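Local coordinates for protein phage integrase/site-specific recombinase (Haloarcula marismortui, PDB 3NRW) that probably binds DNA as a phage-type site-specific recombinase, this chain being the N-terminal, all-helical core-binding domain of the longer protein, at residues R35-F39 against T82-W86; M51-G56 against D94-L100; Y62-R66 against E79-L83. All coordinates share one frame; numbering follows the deposited sequence.

Contact 1: residues R35-F39 against T82-W86; sequences RLKHF and TLKNW
The hydroxyl OG1 of Thr82 accepts a hydrogen bond from Arg35 NH1 at 2.9 Å, with an N-H...O angle of 149°. It lies near the guanidinium plane, at the edge of the group. The Arg35 chain is extended from CG to NE, which carries the guanidinium out along the outer side of the contact to reach Thr82. OG1 also takes part in a weak bond with the carbonyl of Gly78, one turn back on its own helix. The methyl of Thr82 turns the other way, into the apolar part, where CG2 lies 3.9 Å from Leu36 CG.

Leu36 and Trp86 form the centre. Leu36 CD1 sits over one face of the indole, 4.1 Å from the centroid of the five-membered ring, in a CH-pi contact. Leu36 CD2 packs at 3.4 Å from Trp86 CE3. Trp86 has CG anti to its backbone N, which sends the indole across to Leu36 and Phe39. Its six-membered ring points an edge at the face of Phe39 in an offset edge-to-face pair, with centroids 5.5 Å apart and planes at 85°. Leu83 CD1 covers one face of the Phe39 ring, 4.0 Å from CD2 of that ring. The indole NE1 is bonded to the carbonyl of Ala12.

The short segments cross at -76°, with axes 10.5 Å apart, so helices 26-45 and 73-92 meet steeply in the middle of the domain. Helix 9-20 packs on Leu36 and Trp86 through Arg13 and Tyr16, and helix 56-67 reaches Phe39 and Leu83 through Tyr62.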
loop_
_atom_site.group_PDB
_atom_site.type_symbol
_atom_site.label_atom_id
_atom_site.label_comp_id
_atom_site.label_asym_id
_atom_site.label_seq_id
_atom_site.Cartn_x
_atom_site.Cartn_y
_atom_site.Cartn_z
ATOM N N ARG A 35 4.760 -7.505 -1.698
ATOM C CA ARG A 35 4.147 -6.930 -0.510
ATOM C C ARG A 35 2.796 -6.285 -0.801
ATOM O O ARG A 35 1.824 -6.520 -0.078
ATOM C CB ARG A 35 5.078 -5.896 0.118
ATOM C CG ARG A 35 6.367 -6.492 0.653
ATOM C CD ARG A 35 7.377 -5.408 0.975
ATOM N NE ARG A 35 8.634 -5.976 1.448
ATOM C CZ ARG A 35 9.773 -5.296 1.543
ATOM N NH1 ARG A 35 9.822 -4.014 1.196
ATOM N NH2 ARG A 35 10.864 -5.900 1.990
ATOM N N LEU A 36 2.733 -5.488 -1.860
ATOM C CA LEU A 36 1.500 -4.794 -2.202
ATOM C C LEU A 36 0.451 -5.697 -2.817
ATOM O O LEU A 36 -0.725 -5.342 -2.855
ATOM C CB LEU A 36 1.800 -3.621 -3.132
ATOM C CG LEU A 36 2.662 -2.531 -2.490
ATOM C CD1 LEU A 36 2.852 -1.379 -3.461
ATOM C CD2 LEU A 36 1.991 -2.039 -1.205
ATOM N N LYS A 37 0.865 -6.869 -3.295
ATOM C CA LYS A 37 -0.096 -7.794 -3.877
ATOM C C LYS A 37 -1.144 -8.150 -2.828
ATOM O O LYS A 37 -2.327 -8.272 -3.138
ATOM C CB LYS A 37 0.602 -9.067 -4.368
ATOM C CG LYS A 37 -0.351 -10.092 -4.980
ATOM C CD LYS A 37 0.388 -11.368 -5.345
ATOM C CE LYS A 37 -0.574 -12.461 -5.774
ATOM N NZ LYS A 37 0.133 -13.741 -6.064
ATOM N N HIS A 38 -0.712 -8.305 -1.580
ATOM C CA HIS A 38 -1.640 -8.651 -0.515
ATOM C C HIS A 38 -2.655 -7.549 -0.300
ATOM O O HIS A 38 -3.828 -7.813 -0.039
ATOM C CB HIS A 38 -0.896 -8.924 0.793
ATOM C CG HIS A 38 0.038 -10.087 0.710
ATOM N ND1 HIS A 38 1.402 -9.938 0.568
ATOM C CD2 HIS A 38 -0.201 -11.417 0.676
ATOM C CE1 HIS A 38 1.960 -11.130 0.447
ATOM N NE2 HIS A 38 1.009 -12.043 0.509
ATOM N N PHE A 39 -2.206 -6.308 -0.410
ATOM C CA PHE A 39 -3.114 -5.198 -0.209
ATOM C C PHE A 39 -4.118 -5.061 -1.348
ATOM O O PHE A 39 -5.305 -4.839 -1.111
ATOM C CB PHE A 39 -2.347 -3.891 -0.053
ATOM C CG PHE A 39 -3.232 -2.735 0.274
ATOM C CD1 PHE A 39 -3.853 -2.010 -0.736
ATOM C CD2 PHE A 39 -3.535 -2.444 1.595
ATOM C CE1 PHE A 39 -4.767 -1.010 -0.435
ATOM C CE2 PHE A 39 -4.448 -1.446 1.908
ATOM C CZ PHE A 39 -5.068 -0.733 0.892
ATOM N N THR A 82 6.393 -0.523 3.232
ATOM C CA THR A 82 6.213 -0.327 1.806
ATOM C C THR A 82 4.824 0.260 1.594
ATOM O O THR A 82 4.643 1.126 0.746
ATOM C CB THR A 82 6.372 -1.645 1.014
ATOM O OG1 THR A 82 7.767 -1.965 0.896
ATOM C CG2 THR A 82 5.776 -1.507 -0.382
ATOM N N LEU A 83 3.848 -0.195 2.376
ATOM C CA LEU A 83 2.491 0.336 2.265
ATOM C C LEU A 83 2.558 1.831 2.563
ATOM O O LEU A 83 1.961 2.654 1.865
ATOM C CB LEU A 83 1.549 -0.356 3.265
ATOM C CG LEU A 83 0.120 0.197 3.355
ATOM C CD1 LEU A 83 -0.531 0.155 1.984
ATOM C CD2 LEU A 83 -0.705 -0.604 4.361
ATOM N N LYS A 84 3.300 2.177 3.609
ATOM C CA LYS A 84 3.461 3.569 4.013
ATOM C C LYS A 84 4.099 4.412 2.904
ATOM O O LYS A 84 3.610 5.494 2.578
ATOM C CB LYS A 84 4.326 3.651 5.276
ATOM C CG LYS A 84 4.700 5.071 5.677
ATOM C CD LYS A 84 3.526 5.795 6.302
ATOM C CE LYS A 84 3.614 5.774 7.820
ATOM N NZ LYS A 84 4.711 6.654 8.317
ATOM N N ASN A 85 5.194 3.922 2.332
ATOM C CA ASN A 85 5.876 4.657 1.271
ATOM C C ASN A 85 4.984 4.804 0.050
ATOM O O ASN A 85 5.033 5.814 -0.662
ATOM C CB ASN A 85 7.172 3.953 0.876
ATOM C CG ASN A 85 8.138 3.849 2.028
ATOM O OD1 ASN A 85 8.091 4.650 2.958
ATOM N ND2 ASN A 85 9.029 2.870 1.971
ATOM N N TRP A 86 4.169 3.788 -0.195
ATOM C CA TRP A 86 3.259 3.814 -1.326
ATOM C C TRP A 86 2.251 4.941 -1.143
ATOM O O TRP A 86 2.047 5.744 -2.055
ATOM C CB TRP A 86 2.555 2.464 -1.434
ATOM C CG TRP A 86 1.575 2.327 -2.541
ATOM C CD1 TRP A 86 1.627 2.899 -3.779
ATOM C CD2 TRP A 86 0.438 1.460 -2.545
ATOM N NE1 TRP A 86 0.588 2.428 -4.566
ATOM C CE2 TRP A 86 -0.149 1.542 -3.828
ATOM C CE3 TRP A 86 -0.133 0.614 -1.587
ATOM C CZ2 TRP A 86 -1.287 0.804 -4.174
ATOM C CZ3 TRP A 86 -1.269 -0.121 -1.934
ATOM C CH2 TRP A 86 -1.828 -0.020 -3.217
#

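Contact 2: residues M51-G56 against D94-L100; sequences MRELTG and DVVDEDL
Arg52 runs out with CG anti to the backbone N (chi1 -167°) and then bends at chi3 (-60°), which folds its guanidinium back against the backbone of Asp94 and Val95. Arg52 NH2 donates to Asp94 O at 2.6 Å, a short bond with an N-H...O angle of 148°. The acceptor is tilted somewhat from the guanidinium plane. Val95 O lies over the centre of one guanidinium face. Asp97 OD2 stands at the edge, in a long salt bridge of 4.0 Å to Arg52 NH1. Pro5 O is a further partner of NH2.

Three waters stitch the two loops together. One joins Arg52 N to Val95 O, and another joins Arg52 NH1 to Asp94 O. The third donates to both Leu54 O and Asp97 OD1.

Beneath these polar groups the contact is apolar. Met51, a selenomethionine, sets CB at 3.7 Å from Val96 CG2, while its end turns away toward Trp86 and Leu90. Leu100 closes the type I turn that begins at Asp97, and its CD2 packs 3.7 Å from Leu54 CB.

Asp94 is the C-prime residue of the Schellman motif that ends helix 73-92. Its carbonyl therefore lies just past the helix end, where carbonyls commonly lack helical partners. Arg52 supplies a donor there, and its positive charge is probably eased by Asp97 and by the carbonyls that face it.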
loop_
_atom_site.group_PDB
_atom_site.type_symbol
_atom_site.label_atom_id
_atom_site.label_comp_id
_atom_site.label_asym_id
_atom_site.label_seq_id
_atom_site.Cartn_x
_atom_site.Cartn_y
_atom_site.Cartn_z
HETATM N N MSE A 51 -8.327 4.470 -4.198
HETATM C CA MSE A 51 -7.458 4.583 -3.042
HETATM C C MSE A 51 -7.855 5.708 -2.091
HETATM O O MSE A 51 -7.601 5.622 -0.890
HETATM C CB MSE A 51 -6.003 4.756 -3.492
HETATM C CG MSE A 51 -5.405 3.518 -4.149
HETATM SE SE MSE A 51 -5.299 1.961 -2.956
HETATM C CE MSE A 51 -3.684 2.450 -1.972
ATOM N N ARG A 52 -8.486 6.753 -2.615
ATOM C CA ARG A 52 -8.897 7.867 -1.768
ATOM C C ARG A 52 -9.915 7.424 -0.711
ATOM O O ARG A 52 -10.103 8.100 0.303
ATOM C CB ARG A 52 -9.488 8.992 -2.624
ATOM C CG ARG A 52 -9.665 10.309 -1.884
ATOM C CD ARG A 52 -10.328 11.342 -2.776
ATOM N NE ARG A 52 -9.553 11.619 -3.985
ATOM C CZ ARG A 52 -8.393 12.271 -4.007
ATOM N NH1 ARG A 52 -7.852 12.719 -2.883
ATOM N NH2 ARG A 52 -7.783 12.496 -5.161
ATOM N N GLU A 53 -10.558 6.284 -0.947
ATOM C CA GLU A 53 -11.555 5.743 -0.022
ATOM C C GLU A 53 -10.933 5.225 1.271
ATOM O O GLU A 53 -11.631 5.024 2.263
ATOM C CB GLU A 53 -12.344 4.617 -0.699
ATOM C CG GLU A 53 -13.204 5.087 -1.866
ATOM C CD GLU A 53 -13.882 3.948 -2.607
ATOM O OE1 GLU A 53 -14.705 4.229 -3.506
ATOM O OE2 GLU A 53 -13.590 2.773 -2.301
ATOM N N LEU A 54 -9.623 5.003 1.257
ATOM C CA LEU A 54 -8.931 4.513 2.443
ATOM C C LEU A 54 -9.023 5.485 3.616
ATOM O O LEU A 54 -9.088 6.700 3.427
ATOM C CB LEU A 54 -7.463 4.246 2.121
ATOM C CG LEU A 54 -7.215 3.041 1.218
ATOM C CD1 LEU A 54 -5.735 2.957 0.899
ATOM C CD2 LEU A 54 -7.692 1.763 1.911
ATOM N N THR A 55 -9.028 4.925 4.824
ATOM C CA THR A 55 -9.108 5.690 6.070
ATOM C C THR A 55 -8.258 4.995 7.124
ATOM O O THR A 55 -7.766 3.889 6.902
ATOM C CB THR A 55 -10.543 5.724 6.629
ATOM O OG1 THR A 55 -10.963 4.386 6.928
ATOM C CG2 THR A 55 -11.502 6.342 5.628
ATOM N N GLY A 56 -8.099 5.639 8.278
ATOM C CA GLY A 56 -7.332 5.030 9.351
ATOM C C GLY A 56 -7.950 3.695 9.743
ATOM O O GLY A 56 -7.240 2.731 10.052
ATOM N N ASP A 94 -1.666 13.580 -5.330
ATOM C CA ASP A 94 -3.073 13.885 -5.113
ATOM C C ASP A 94 -4.073 12.738 -5.293
ATOM O O ASP A 94 -5.252 12.981 -5.552
ATOM C CB ASP A 94 -3.459 15.060 -6.031
ATOM C CG ASP A 94 -2.445 16.197 -5.984
ATOM O OD1 ASP A 94 -2.161 16.690 -4.869
ATOM O OD2 ASP A 94 -1.933 16.598 -7.059
ATOM N N VAL A 95 -3.613 11.499 -5.140
ATOM C CA VAL A 95 -4.483 10.333 -5.296
ATOM C C VAL A 95 -5.200 9.969 -3.995
ATOM O O VAL A 95 -6.269 9.354 -4.015
ATOM C CB VAL A 95 -3.675 9.126 -5.819
ATOM C CG1 VAL A 95 -4.534 7.868 -5.832
ATOM C CG2 VAL A 95 -3.183 9.429 -7.224
ATOM N N VAL A 96 -4.610 10.340 -2.864
ATOM C CA VAL A 96 -5.241 10.080 -1.581
ATOM C C VAL A 96 -5.074 11.303 -0.682
ATOM O O VAL A 96 -4.228 12.158 -0.946
ATOM C CB VAL A 96 -4.642 8.846 -0.872
ATOM C CG1 VAL A 96 -5.533 8.458 0.283
ATOM C CG2 VAL A 96 -4.526 7.676 -1.840
ATOM N N ASP A 97 -5.897 11.384 0.360
ATOM C CA ASP A 97 -5.853 12.490 1.317
ATOM C C ASP A 97 -4.438 12.675 1.847
ATOM O O ASP A 97 -3.754 11.704 2.158
ATOM C CB ASP A 97 -6.792 12.210 2.493
ATOM C CG ASP A 97 -8.257 12.305 2.112
ATOM O OD1 ASP A 97 -9.104 11.877 2.925
ATOM O OD2 ASP A 97 -8.562 12.813 1.012
ATOM N N GLU A 98 -4.007 13.926 1.970
ATOM C CA GLU A 98 -2.663 14.206 2.453
ATOM C C GLU A 98 -2.375 13.696 3.862
ATOM O O GLU A 98 -1.217 13.463 4.208
ATOM C CB GLU A 98 -2.370 15.709 2.386
ATOM C CG GLU A 98 -3.442 16.594 2.998
ATOM C CD GLU A 98 -4.466 17.065 1.979
ATOM O OE1 GLU A 98 -5.163 16.213 1.381
ATOM O OE2 GLU A 98 -4.572 18.294 1.774
ATOM N N ASP A 99 -3.409 13.513 4.679
ATOM C CA ASP A 99 -3.193 13.034 6.043
ATOM C C ASP A 99 -3.362 11.526 6.217
ATOM O O ASP A 99 -3.422 11.030 7.342
ATOM C CB ASP A 99 -4.122 13.760 7.024
ATOM C CG ASP A 99 -5.594 13.502 6.745
ATOM O OD1 ASP A 99 -6.436 13.942 7.555
ATOM O OD2 ASP A 99 -5.917 12.865 5.719
ATOM N N LEU A 100 -3.421 10.790 5.113
ATOM C CA LEU A 100 -3.597 9.347 5.205
ATOM C C LEU A 100 -2.326 8.551 5.504
ATOM O O LEU A 100 -2.318 7.687 6.380
ATOM C CB LEU A 100 -4.227 8.802 3.923
ATOM C CG LEU A 100 -4.523 7.302 4.005
ATOM C CD1 LEU A 100 -5.770 7.072 4.858
ATOM C CD2 LEU A 100 -4.730 6.743 2.616
HETATM O O HOH W 1 -8.025 7.640 -5.389
HETATM O O HOH W 2 -6.102 15.211 -3.687
HETATM O O HOH W 3 -8.543 9.243 4.080
#

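Contact 3: residues Y62-R66 against E79-L83; sequences YETFR and EMQTL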
loop_
_atom_site.group_PDB
_atom_site.type_symbol
_atom_site.label_atom_id
_atom_site.label_comp_id
_atom_site.label_asym_id
_atom_site.label_seq_id
_atom_site.Cartn_x
_atom_site.Cartn_y
_atom_site.Cartn_z
ATOM N N TYR A 62 -6.576 -3.658 7.604
ATOM C CA TYR A 62 -5.594 -4.356 6.786
ATOM C C TYR A 62 -4.440 -4.862 7.637
ATOM O O TYR A 62 -4.020 -6.017 7.512
ATOM C CB TYR A 62 -5.043 -3.448 5.689
ATOM C CG TYR A 62 -4.013 -4.156 4.838
ATOM C CD1 TYR A 62 -2.665 -3.822 4.920
ATOM C CD2 TYR A 62 -4.384 -5.190 3.985
ATOM C CE1 TYR A 62 -1.706 -4.504 4.169
ATOM C CE2 TYR A 62 -3.441 -5.880 3.230
ATOM C CZ TYR A 62 -2.105 -5.530 3.327
ATOM O OH TYR A 62 -1.174 -6.206 2.581
ATOM N N GLU A 63 -3.922 -4.003 8.505
ATOM C CA GLU A 63 -2.813 -4.404 9.351
ATOM C C GLU A 63 -3.162 -5.640 10.175
ATOM O O GLU A 63 -2.377 -6.590 10.267
ATOM C CB GLU A 63 -2.414 -3.259 10.278
ATOM C CG GLU A 63 -1.260 -3.607 11.199
ATOM C CD GLU A 63 -0.885 -2.464 12.107
ATOM O OE1 GLU A 63 0.007 -2.663 12.957
ATOM O OE2 GLU A 63 -1.481 -1.374 11.970
ATOM N N THR A 64 -4.346 -5.629 10.776
ATOM C CA THR A 64 -4.788 -6.752 11.591
ATOM C C THR A 64 -4.943 -8.025 10.764
ATOM O O THR A 64 -4.626 -9.124 11.221
ATOM C CB THR A 64 -6.104 -6.412 12.278
ATOM O OG1 THR A 64 -5.897 -5.267 13.110
ATOM C CG2 THR A 64 -6.577 -7.571 13.132
ATOM N N PHE A 65 -5.438 -7.865 9.544
ATOM C CA PHE A 65 -5.609 -8.978 8.627
ATOM C C PHE A 65 -4.240 -9.620 8.387
ATOM O O PHE A 65 -4.069 -10.832 8.562
ATOM C CB PHE A 65 -6.217 -8.449 7.323
ATOM C CG PHE A 65 -6.110 -9.391 6.162
ATOM C CD1 PHE A 65 -5.223 -9.121 5.122
ATOM C CD2 PHE A 65 -6.917 -10.523 6.082
ATOM C CE1 PHE A 65 -5.143 -9.961 4.013
ATOM C CE2 PHE A 65 -6.845 -11.373 4.977
ATOM C CZ PHE A 65 -5.957 -11.090 3.939
ATOM N N ARG A 66 -3.257 -8.807 8.014
ATOM C CA ARG A 66 -1.915 -9.326 7.753
ATOM C C ARG A 66 -1.282 -9.943 9.009
ATOM O O ARG A 66 -0.564 -10.940 8.923
ATOM C CB ARG A 66 -1.016 -8.221 7.184
ATOM C CG ARG A 66 -1.448 -7.722 5.801
ATOM C CD ARG A 66 -1.497 -8.864 4.783
ATOM N NE ARG A 66 -0.167 -9.383 4.481
ATOM C CZ ARG A 66 0.102 -10.662 4.231
ATOM N NH1 ARG A 66 -0.869 -11.568 4.249
ATOM N NH2 ARG A 66 1.345 -11.038 3.969
ATOM N N GLU A 79 6.437 -4.914 5.112
ATOM C CA GLU A 79 5.237 -4.837 4.302
ATOM C C GLU A 79 4.486 -3.549 4.613
ATOM O O GLU A 79 4.012 -2.853 3.708
ATOM C CB GLU A 79 4.346 -6.034 4.605
ATOM C CG GLU A 79 3.331 -6.322 3.547
ATOM C CD GLU A 79 2.463 -7.498 3.901
ATOM O OE1 GLU A 79 3.010 -8.597 4.139
ATOM O OE2 GLU A 79 1.232 -7.316 3.949
HETATM N N MSE A 80 4.371 -3.228 5.896
HETATM C CA MSE A 80 3.667 -2.013 6.290
HETATM C C MSE A 80 4.460 -0.776 5.880
HETATM O O MSE A 80 3.877 0.256 5.546
HETATM C CB MSE A 80 3.407 -2.001 7.804
HETATM C CG MSE A 80 2.428 -3.084 8.296
HETATM SE SE MSE A 80 0.712 -3.036 7.395
HETATM C CE MSE A 80 0.010 -1.346 8.063
ATOM N N GLN A 81 5.786 -0.882 5.908
ATOM C CA GLN A 81 6.654 0.230 5.528
ATOM C C GLN A 81 6.496 0.529 4.038
ATOM O O GLN A 81 6.481 1.690 3.621
ATOM C CB GLN A 81 8.114 -0.100 5.834
ATOM C CG GLN A 81 9.084 0.997 5.434
ATOM C CD GLN A 81 8.801 2.307 6.143
ATOM O OE1 GLN A 81 8.900 2.398 7.367
ATOM N NE2 GLN A 81 8.435 3.330 5.375
ATOM N N THR A 82 6.393 -0.523 3.232
ATOM C CA THR A 82 6.213 -0.327 1.806
ATOM C C THR A 82 4.824 0.260 1.594
ATOM O O THR A 82 4.643 1.126 0.746
ATOM C CB THR A 82 6.372 -1.645 1.014
ATOM O OG1 THR A 82 7.767 -1.965 0.896
ATOM C CG2 THR A 82 5.776 -1.507 -0.382
ATOM N N LEU A 83 3.848 -0.195 2.376
ATOM C CA LEU A 83 2.491 0.336 2.265
ATOM C C LEU A 83 2.558 1.831 2.563
ATOM O O LEU A 83 1.961 2.654 1.865
ATOM C CB LEU A 83 1.549 -0.356 3.265
ATOM C CG LEU A 83 0.120 0.197 3.355
ATOM C CD1 LEU A 83 -0.531 0.155 1.984
ATOM C CD2 LEU A 83 -0.705 -0.604 4.361
#
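A paired salt bridge is buried between two helices here. Arg66 grips Glu79 side-on with two nitrogens, one to each carboxylate oxygen. Arg66 NE donates to Glu79 OE2 at 2.6 Å. Arg66 NH2 donates to Glu79 OE1 at 3.0 Å. OE2 uses its syn lone pair, and OE1 is also met on the syn side. The two flat groups are nearly coplanar, 23° apart, so the two hydrogen bonds together hold both groups against rotation.

In Arg66 the first torsion, with CG anti to the carbonyl carbon (chi1 -66°), puts CG over one face of the Tyr62 ring on its own helix. Bends at chi2 and chi3 then turn NE and the guanidinium to Glu79. Glu79 instead reaches across with an extended chain. Tyr62 OH lies 3.0 Å from the same Glu79 OE2. The paired grip of Arg66 probably helps to keep the carboxylate charged.

Beside the ion pair the contact is apolar. Tyr62 CD1 packs at 3.8 Å from Leu83 CD2. The selenium of Met80, a selenomethionine, lies obliquely to the Tyr62 ring in a Met-aromatic contact, 5.3 Å from its centroid. Met80 CE ends 3.8 Å from Glu63 CB. The polar end of Glu63 is bonded through OE1 to His105 ND1.

The segments run nearly antiparallel, at 155°, with axes 11.8 Å apart. Helices 56-67 and 73-92 follow each other in the chain, so this is a helical hairpin within the all-helical core-binding domain.

Contacts 1 and 3 lie side by side, centres about 7 Å apart, and share Thr82 and Leu83 of helix 73-92. This helix is packed by helix 26-45 in contact 1 and by helix 56-67 in contact 3. His38 and Phe39 touch Tyr62 between them. Contact 2 is peripheral, its centre about 14 Å from that of contact 1, but Met51 and Leu54 reach Phe39, and Met51 reaches Trp86. Contacts 2 and 3 do not touch. Along the chain contacts 1 and 2 interlock, and contact 3 is nested within contact 2. Contact 2 thus ties two loops onto the helical core of the domain.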